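Local atomic coordinates of putative NADPH:quinone reductase (Bacillus thuringiensis, PDB entry 3GMS), a protein that probably catalyses the NADPH-dependent reduction of quinones, as a member of the zinc-binding dehydrogenase-like (medium-chain) family with a GroES-like domain and a Rossmann-type domain. Residues H4-Q9 / V22-I27; I8-F13 / I50-A55. All coordinates share one frame; numbering follows the deposited sequence.

Contact 1: residues H4-Q9 / V22-I27; sequences HGKLIQ and VEYKNI
A two-stranded antiparallel sheet near the N terminus pairs His-4 to Ile-8 with Val-22 to Asn-26. Gly-5 and Lys-25 form one hydrogen-bonded pair, with both Gly-5 N to Lys-25 O and Lys-25 N to Gly-5 O at 2.9 Å; Leu-7 and Glu-23 form the other. The non-hydrogen-bonded pair between them, Lys-6 and Tyr-24, shares one face, where the two side chains run side by side in the same direction. Lys-6 CG stands anti to its backbone N (chi1 -170°), and a bend at chi3 carries CE to 3.5 Å from Tyr-24 OH. On this same face Ile-8 CD1 packs on Val-22 CG2 at 3.7 Å, and Asn-26 ND2 sits over a face of the His-4 imidazole, offset toward its rim. His-4 ND1 is bonded to Ser-2 O. The strands of this antiparallel pair are joined through helix 16-19, and strand 4-10 also bonds to the backbone of Trp-99 and Glu-101. The other face carries Leu-7, whose CD2 lies 3.8 Å from Lys-25 CB, while Lys-25 NZ reaches on to Gln-100. Gln-9 NE2 donates to Glu-23 OE1 at 2.7 Å, on the syn side but 34° out of the carboxylate plane, a somewhat bent bond (136°). Glu-23 OE2 is held by Gln-21 and His-11, three donors in all, which would probably favour the ionised carboxylate.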
ATOM      1  N   HIS A   4      -2.328  -2.180  30.897  1.00 36.52           N
ATOM      2  CA  HIS A   4      -3.215  -2.837  29.951  1.00 35.98           C
ATOM      3  C   HIS A   4      -3.274  -1.978  28.685  1.00 34.04           C
ATOM      4  O   HIS A   4      -3.049  -0.785  28.734  1.00 33.09           O
ATOM      5  CB  HIS A   4      -4.619  -3.003  30.537  1.00 36.52           C
ATOM      6  CG  HIS A   4      -4.727  -4.133  31.515  1.00 41.36           C
ATOM      7  ND1 HIS A   4      -4.262  -4.045  32.814  1.00 44.24           N
ATOM      8  CD2 HIS A   4      -5.225  -5.387  31.377  1.00 43.15           C
ATOM      9  CE1 HIS A   4      -4.483  -5.190  33.436  1.00 44.31           C
ATOM     10  NE2 HIS A   4      -5.059  -6.022  32.585  1.00 44.67           N
ATOM     11  N   GLY A   5      -3.576  -2.605  27.562  1.00 32.79           N
ATOM     12  CA  GLY A   5      -3.611  -1.893  26.291  1.00 30.32           C
ATOM     13  C   GLY A   5      -4.859  -2.265  25.538  1.00 29.37           C
ATOM     14  O   GLY A   5      -5.292  -3.425  25.541  1.00 29.68           O
ATOM     15  N   LYS A   6      -5.433  -1.283  24.867  1.00 28.26           N
ATOM     16  CA  LYS A   6      -6.612  -1.540  24.078  1.00 26.88           C
ATOM     17  C   LYS A   6      -6.170  -2.136  22.734  1.00 26.07           C
ATOM     18  O   LYS A   6      -5.065  -1.844  22.256  1.00 24.08           O
ATOM     19  CB  LYS A   6      -7.351  -0.225  23.839  1.00 27.81           C
ATOM     20  CG  LYS A   6      -8.729  -0.408  23.226  1.00 29.82           C
ATOM     21  CD  LYS A   6      -9.398   0.946  22.952  1.00 35.15           C
ATOM     22  CE  LYS A   6      -9.485   1.808  24.218  1.00 38.22           C
ATOM     23  NZ  LYS A   6     -10.661   2.711  24.110  1.00 42.53           N
ATOM     24  N   LEU A   7      -7.038  -2.923  22.114  1.00 23.99           N
ATOM     25  CA  LEU A   7      -6.703  -3.527  20.809  1.00 24.77           C
ATOM     26  C   LEU A   7      -7.955  -3.841  20.057  1.00 24.15           C
ATOM     27  O   LEU A   7      -8.987  -4.094  20.672  1.00 25.96           O
ATOM     28  CB  LEU A   7      -5.926  -4.829  20.969  1.00 25.05           C
ATOM     29  CG  LEU A   7      -6.615  -6.059  21.574  1.00 27.16           C
ATOM     30  CD1 LEU A   7      -6.118  -7.375  20.946  1.00 29.16           C
ATOM     31  CD2 LEU A   7      -6.338  -6.079  23.057  1.00 27.53           C
ATOM     32  N   ILE A   8      -7.864  -3.822  18.725  1.00 23.14           N
ATOM     33  CA  ILE A   8      -8.934  -4.340  17.882  1.00 22.90           C
ATOM     34  C   ILE A   8      -8.514  -5.739  17.431  1.00 23.27           C
ATOM     35  O   ILE A   8      -7.393  -5.923  16.957  1.00 23.66           O
ATOM     36  CB  ILE A   8      -9.157  -3.453  16.617  1.00 21.53           C
ATOM     37  CG1 ILE A   8      -9.410  -1.989  17.001  1.00 24.09           C
ATOM     38  CG2 ILE A   8     -10.274  -4.016  15.775  1.00 22.29           C
ATOM     39  CD1 ILE A   8     -10.537  -1.785  18.006  1.00 24.49           C
ATOM     40  N   GLN A   9      -9.413  -6.714  17.571  1.00 23.51           N
ATOM     41  CA  GLN A   9      -9.143  -8.111  17.287  1.00 25.67           C
ATOM     42  C   GLN A   9     -10.351  -8.729  16.582  1.00 25.87           C
ATOM     43  O   GLN A   9     -11.475  -8.248  16.781  1.00 25.71           O
ATOM     44  CB  GLN A   9      -8.939  -8.816  18.645  1.00 27.11           C
ATOM     45  CG  GLN A   9      -8.451 -10.182  18.572  1.00 31.73           C
ATOM     46  CD  GLN A   9      -7.494 -10.514  19.707  1.00 31.22           C
ATOM     47  OE1 GLN A   9      -6.305 -10.673  19.478  1.00 36.51           O
ATOM     48  NE2 GLN A   9      -8.012 -10.648  20.923  1.00 33.33           N
ATOM     49  N   VAL A  22     -13.601  -4.614  20.020  1.00 29.45           N
ATOM     50  CA  VAL A  22     -12.726  -3.765  20.808  1.00 30.42           C
ATOM     51  C   VAL A  22     -12.449  -4.472  22.134  1.00 30.40           C
ATOM     52  O   VAL A  22     -13.404  -4.810  22.849  1.00 30.80           O
ATOM     53  CB  VAL A  22     -13.380  -2.386  21.083  1.00 30.63           C
ATOM     54  CG1 VAL A  22     -12.481  -1.545  21.954  1.00 32.38           C
ATOM     55  CG2 VAL A  22     -13.745  -1.682  19.778  1.00 30.64           C
ATOM     56  N   GLU A  23     -11.172  -4.709  22.466  1.00 29.12           N
ATOM     57  CA  GLU A  23     -10.802  -5.506  23.631  1.00 30.28           C
ATOM     58  C   GLU A  23      -9.603  -4.897  24.353  1.00 29.92           C
ATOM     59  O   GLU A  23      -9.040  -3.913  23.896  1.00 28.38           O
ATOM     60  CB  GLU A  23     -10.466  -6.966  23.222  1.00 31.02           C
ATOM     61  CG  GLU A  23     -11.622  -7.752  22.541  1.00 34.68           C
ATOM     62  CD  GLU A  23     -11.197  -9.119  21.999  1.00 37.58           C
ATOM     63  OE1 GLU A  23     -10.103  -9.595  22.348  1.00 43.80           O
ATOM     64  OE2 GLU A  23     -11.942  -9.724  21.213  1.00 40.65           O
ATOM     65  N   TYR A  24      -9.212  -5.489  25.485  1.00 31.12           N
ATOM     66  CA  TYR A  24      -8.085  -5.022  26.263  1.00 31.83           C
ATOM     67  C   TYR A  24      -7.219  -6.212  26.599  1.00 32.03           C
ATOM     68  O   TYR A  24      -7.719  -7.329  26.734  1.00 32.03           O
ATOM     69  CB  TYR A  24      -8.545  -4.384  27.574  1.00 32.92           C
ATOM     70  CG  TYR A  24      -9.302  -3.096  27.402  1.00 35.70           C
ATOM     71  CD1 TYR A  24      -8.623  -1.871  27.372  1.00 37.93           C
ATOM     72  CD2 TYR A  24     -10.693  -3.100  27.260  1.00 38.64           C
ATOM     73  CE1 TYR A  24      -9.300  -0.688  27.208  1.00 40.63           C
ATOM     74  CE2 TYR A  24     -11.389  -1.919  27.084  1.00 41.20           C
ATOM     75  CZ  TYR A  24     -10.684  -0.716  27.062  1.00 42.25           C
ATOM     76  OH  TYR A  24     -11.353   0.466  26.897  1.00 44.80           O
ATOM     77  N   LYS A  25      -5.919  -5.991  26.705  1.00 32.54           N
ATOM     78  CA  LYS A  25      -5.004  -7.076  27.049  1.00 32.72           C
ATOM     79  C   LYS A  25      -3.994  -6.593  28.056  1.00 33.52           C
ATOM     80  O   LYS A  25      -3.632  -5.414  28.069  1.00 32.69           O
ATOM     81  CB  LYS A  25      -4.261  -7.609  25.814  1.00 33.13           C
ATOM     82  CG  LYS A  25      -3.160  -6.664  25.253  1.00 34.55           C
ATOM     83  CD  LYS A  25      -2.631  -7.117  23.885  1.00 34.52           C
ATOM     84  CE  LYS A  25      -1.337  -6.367  23.477  1.00 35.35           C
ATOM     85  NZ  LYS A  25      -1.003  -6.671  22.048  1.00 34.73           N
ATOM     86  N   ASN A  26      -3.519  -7.512  28.890  1.00 33.05           N
ATOM     87  CA  ASN A  26      -2.385  -7.189  29.724  1.00 33.65           C
ATOM     88  C   ASN A  26      -1.093  -7.075  28.919  1.00 33.33           C
ATOM     89  O   ASN A  26      -0.888  -7.827  27.999  1.00 32.98           O
ATOM     90  CB  ASN A  26      -2.226  -8.217  30.844  1.00 34.55           C
ATOM     91  CG  ASN A  26      -1.334  -7.707  31.930  1.00 37.22           C
ATOM     92  OD1 ASN A  26      -0.233  -8.220  32.140  1.00 41.31           O
ATOM     93  ND2 ASN A  26      -1.761  -6.632  32.574  1.00 38.16           N
ATOM     94  N   ILE A  27      -0.224  -6.136  29.280  1.00 33.39           N
ATOM     95  CA  ILE A  27       1.012  -5.896  28.537  1.00 33.90           C
ATOM     96  C   ILE A  27       2.139  -6.766  29.077  1.00 34.36           C
ATOM     97  O   ILE A  27       2.490  -6.633  30.237  1.00 33.96           O
ATOM     98  CB  ILE A  27       1.413  -4.427  28.600  1.00 32.96           C
ATOM     99  CG1 ILE A  27       0.300  -3.550  27.982  1.00 34.21           C
ATOM    100  CG2 ILE A  27       2.759  -4.202  27.900  1.00 35.61           C
ATOM    101  CD1 ILE A  27      -0.079  -3.958  26.582  1.00 32.58           C
TER

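Contact 2: residues I8-F13 / I50-A55; sequences IQFHKF and IPITGA
Two CH-pi contacts form where Phe-10 and Phe-13 meet the turn Pro-51 to Gly-54. Gly-54 CA sits over one face of the Phe-13 ring, offset toward the rim, 3.6 Å from the ring centroid, and comes within 3.3 Å of Phe-13 CG. Gly-54 has a positive phi (92°), and its backbone lies close in over the ring. Ile-52 CA lies 4.2 Å from the centroid of the Phe-10 ring, above its face. Apolar contact adds to this: Phe-10 CE2 touches Ile-52 CG1 at 3.8 Å. The first torsion of Phe-10 (chi1 53°) places CG between the backbone N and the carbonyl carbon, which lays the CE1, CE2 and CZ side of the ring against Ile-52. In fold terms the contact joins strand 4-10 and the loop residues that follow it to the loop after helix 46-49 in the GroES-like domain, with Pro-16 and Val-19 of helix 16-19 also against Ile-52. Carbonyl contacts form the third group. Ile-52 O lies at the edge of the Phe-13 ring, in its plane, and also receives a CA-H...O contact from Phe-13 CA at 3.2 Å. Pro-51 O approaches the same ring obliquely, 3.2 Å from Phe-13 CD1. Within the turn, Thr-53 OG1 donates to Ile-50 O at 2.6 Å, in the carbonyl plane and on a lone pair, while Gly-54 N bonds to Pro-51 O.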
ATOM      1  N   ILE A   8      -7.864  -3.822  18.725  1.00 23.14           N
ATOM      2  CA  ILE A   8      -8.934  -4.340  17.882  1.00 22.90           C
ATOM      3  C   ILE A   8      -8.514  -5.739  17.431  1.00 23.27           C
ATOM      4  O   ILE A   8      -7.393  -5.923  16.957  1.00 23.66           O
ATOM      5  CB  ILE A   8      -9.157  -3.453  16.617  1.00 21.53           C
ATOM      6  CG1 ILE A   8      -9.410  -1.989  17.001  1.00 24.09           C
ATOM      7  CG2 ILE A   8     -10.274  -4.016  15.775  1.00 22.29           C
ATOM      8  CD1 ILE A   8     -10.537  -1.785  18.006  1.00 24.49           C
ATOM      9  N   GLN A   9      -9.413  -6.714  17.571  1.00 23.51           N
ATOM     10  CA  GLN A   9      -9.143  -8.111  17.287  1.00 25.67           C
ATOM     11  C   GLN A   9     -10.351  -8.729  16.582  1.00 25.87           C
ATOM     12  O   GLN A   9     -11.475  -8.248  16.781  1.00 25.71           O
ATOM     13  CB  GLN A   9      -8.939  -8.816  18.645  1.00 27.11           C
ATOM     14  CG  GLN A   9      -8.451 -10.182  18.572  1.00 31.73           C
ATOM     15  CD  GLN A   9      -7.494 -10.514  19.707  1.00 31.22           C
ATOM     16  OE1 GLN A   9      -6.305 -10.673  19.478  1.00 36.51           O
ATOM     17  NE2 GLN A   9      -8.012 -10.648  20.923  1.00 33.33           N
ATOM     18  N   PHE A  10     -10.119  -9.741  15.745  1.00 25.88           N
ATOM     19  CA  PHE A  10     -11.183 -10.622  15.251  1.00 26.64           C
ATOM     20  C   PHE A  10     -10.798 -12.054  15.541  1.00 27.86           C
ATOM     21  O   PHE A  10      -9.633 -12.428  15.425  1.00 27.23           O
ATOM     22  CB  PHE A  10     -11.493 -10.456  13.755  1.00 26.56           C
ATOM     23  CG  PHE A  10     -10.280 -10.577  12.843  1.00 28.28           C
ATOM     24  CD1 PHE A  10     -10.086 -11.715  12.080  1.00 28.37           C
ATOM     25  CD2 PHE A  10      -9.370  -9.518  12.725  1.00 26.63           C
ATOM     26  CE1 PHE A  10      -8.973 -11.834  11.232  1.00 26.80           C
ATOM     27  CE2 PHE A  10      -8.253  -9.623  11.888  1.00 27.90           C
ATOM     28  CZ  PHE A  10      -8.063 -10.770  11.131  1.00 25.21           C
ATOM     29  N   HIS A  11     -11.798 -12.836  15.918  1.00 27.75           N
ATOM     30  CA  HIS A  11     -11.590 -14.237  16.330  1.00 28.70           C
ATOM     31  C   HIS A  11     -12.024 -15.199  15.235  1.00 27.52           C
ATOM     32  O   HIS A  11     -11.662 -16.366  15.276  1.00 28.75           O
ATOM     33  CB  HIS A  11     -12.339 -14.526  17.632  1.00 28.86           C
ATOM     34  CG  HIS A  11     -11.879 -13.700  18.785  1.00 29.31           C
ATOM     35  ND1 HIS A  11     -11.028 -14.180  19.757  1.00 29.96           N
ATOM     36  CD2 HIS A  11     -12.152 -12.419  19.122  1.00 30.13           C
ATOM     37  CE1 HIS A  11     -10.786 -13.225  20.635  1.00 30.85           C
ATOM     38  NE2 HIS A  11     -11.465 -12.149  20.279  1.00 30.89           N
ATOM     39  N   LYS A  12     -12.769 -14.693  14.254  1.00 27.15           N
ATOM     40  CA  LYS A  12     -13.135 -15.454  13.078  1.00 27.78           C
ATOM     41  C   LYS A  12     -12.990 -14.550  11.864  1.00 28.05           C
ATOM     42  O   LYS A  12     -13.063 -13.310  11.990  1.00 27.63           O
ATOM     43  CB  LYS A  12     -14.610 -15.931  13.159  1.00 27.20           C
ATOM     44  CG  LYS A  12     -14.957 -16.744  14.385  1.00 28.01           C
ATOM     45  CD  LYS A  12     -16.326 -17.394  14.117  1.00 30.26           C
ATOM     46  CE  LYS A  12     -16.710 -18.367  15.225  1.00 27.78           C
ATOM     47  NZ  LYS A  12     -17.120 -17.668  16.481  1.00 25.39           N
ATOM     48  N   PHE A  13     -12.786 -15.149  10.696  1.00 27.52           N
ATOM     49  CA  PHE A  13     -12.824 -14.388   9.462  1.00 28.32           C
ATOM     50  C   PHE A  13     -14.283 -14.085   9.127  1.00 29.25           C
ATOM     51  O   PHE A  13     -15.190 -14.815   9.552  1.00 29.75           O
ATOM     52  CB  PHE A  13     -12.166 -15.159   8.307  1.00 27.33           C
ATOM     53  CG  PHE A  13     -10.705 -15.489   8.529  1.00 28.88           C
ATOM     54  CD1 PHE A  13      -9.749 -14.479   8.703  1.00 28.46           C
ATOM     55  CD2 PHE A  13     -10.280 -16.828   8.513  1.00 31.14           C
ATOM     56  CE1 PHE A  13      -8.387 -14.796   8.890  1.00 27.27           C
ATOM     57  CE2 PHE A  13      -8.920 -17.159   8.696  1.00 32.92           C
ATOM     58  CZ  PHE A  13      -7.976 -16.137   8.876  1.00 31.18           C
ATOM     59  N   ILE A  50      -8.591  -7.085   3.695  1.00 24.34           N
ATOM     60  CA  ILE A  50      -8.531  -8.384   3.017  1.00 26.25           C
ATOM     61  C   ILE A  50      -8.243  -9.564   3.984  1.00 26.21           C
ATOM     62  O   ILE A  50      -8.951 -10.588   3.942  1.00 26.21           O
ATOM     63  CB  ILE A  50      -7.525  -8.340   1.823  1.00 26.07           C
ATOM     64  CG1 ILE A  50      -8.004  -7.324   0.779  1.00 28.46           C
ATOM     65  CG2 ILE A  50      -7.363  -9.755   1.190  1.00 30.19           C
ATOM     66  CD1 ILE A  50      -7.075  -7.189  -0.443  1.00 33.57           C
ATOM     67  N   PRO A  51      -7.239  -9.435   4.885  1.00 26.56           N
ATOM     68  CA  PRO A  51      -7.037 -10.588   5.767  1.00 26.74           C
ATOM     69  C   PRO A  51      -8.223 -10.896   6.688  1.00 27.43           C
ATOM     70  O   PRO A  51      -8.398 -12.058   7.091  1.00 26.77           O
ATOM     71  CB  PRO A  51      -5.834 -10.199   6.636  1.00 27.09           C
ATOM     72  CG  PRO A  51      -5.286  -8.910   6.055  1.00 27.72           C
ATOM     73  CD  PRO A  51      -6.122  -8.473   4.911  1.00 26.76           C
ATOM     74  N   ILE A  52      -9.009  -9.872   7.039  1.00 27.26           N
ATOM     75  CA  ILE A  52     -10.115 -10.058   7.948  1.00 28.34           C
ATOM     76  C   ILE A  52     -11.111 -11.003   7.280  1.00 29.49           C
ATOM     77  O   ILE A  52     -11.699 -11.828   7.945  1.00 30.75           O
ATOM     78  CB  ILE A  52     -10.813  -8.736   8.324  1.00 28.11           C
ATOM     79  CG1 ILE A  52      -9.785  -7.759   8.927  1.00 26.83           C
ATOM     80  CG2 ILE A  52     -11.949  -8.997   9.326  1.00 28.36           C
ATOM     81  CD1 ILE A  52     -10.331  -6.333   9.120  1.00 26.22           C
ATOM     82  N   THR A  53     -11.294 -10.867   5.970  1.00 30.41           N
ATOM     83  CA  THR A  53     -12.284 -11.646   5.239  1.00 31.49           C
ATOM     84  C   THR A  53     -11.982 -13.139   5.088  1.00 33.12           C
ATOM     85  O   THR A  53     -12.859 -13.887   4.647  1.00 33.30           O
ATOM     86  CB  THR A  53     -12.460 -11.133   3.818  1.00 31.90           C
ATOM     87  OG1 THR A  53     -11.248 -11.378   3.091  1.00 31.79           O
ATOM     88  CG2 THR A  53     -12.820  -9.667   3.817  1.00 32.15           C
ATOM     89  N   GLY A  54     -10.770 -13.570   5.436  1.00 33.39           N
ATOM     90  CA  GLY A  54     -10.396 -14.973   5.328  1.00 35.96           C
ATOM     91  C   GLY A  54      -9.744 -15.379   4.029  1.00 37.76           C
ATOM     92  O   GLY A  54      -9.384 -16.550   3.874  1.00 38.40           O
ATOM     93  N   ALA A  55      -9.595 -14.442   3.093  1.00 39.43           N
ATOM     94  CA  ALA A  55      -8.860 -14.703   1.832  1.00 42.06           C
ATOM     95  C   ALA A  55      -7.488 -15.399   2.023  1.00 43.63           C
ATOM     96  O   ALA A  55      -7.055 -16.136   1.138  1.00 43.92           O
ATOM     97  CB  ALA A  55      -8.698 -13.422   1.020  1.00 42.06           C
TER

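From the N terminus, the chain first runs through strand 4-10, which supplies the leading segment of both contacts; these segments overlap at Ile-8 and Gln-9, though in contact 2 neither touches the partner segment. Contact 1 closes the shorter loop, with helix 16-19 lying between its paired strands. Contact 2 closes a longer loop that takes in strands 20-26 and 34-43 along the chain. The two loops cross rather than nest, since contact 1 starts before contact 2 and ends within its span. The bond between His-11 and Glu-23 joins the two contacts directly, while Phe-10 and Phe-13 tie the chain around strand 4-10 to the loop after helix 46-49.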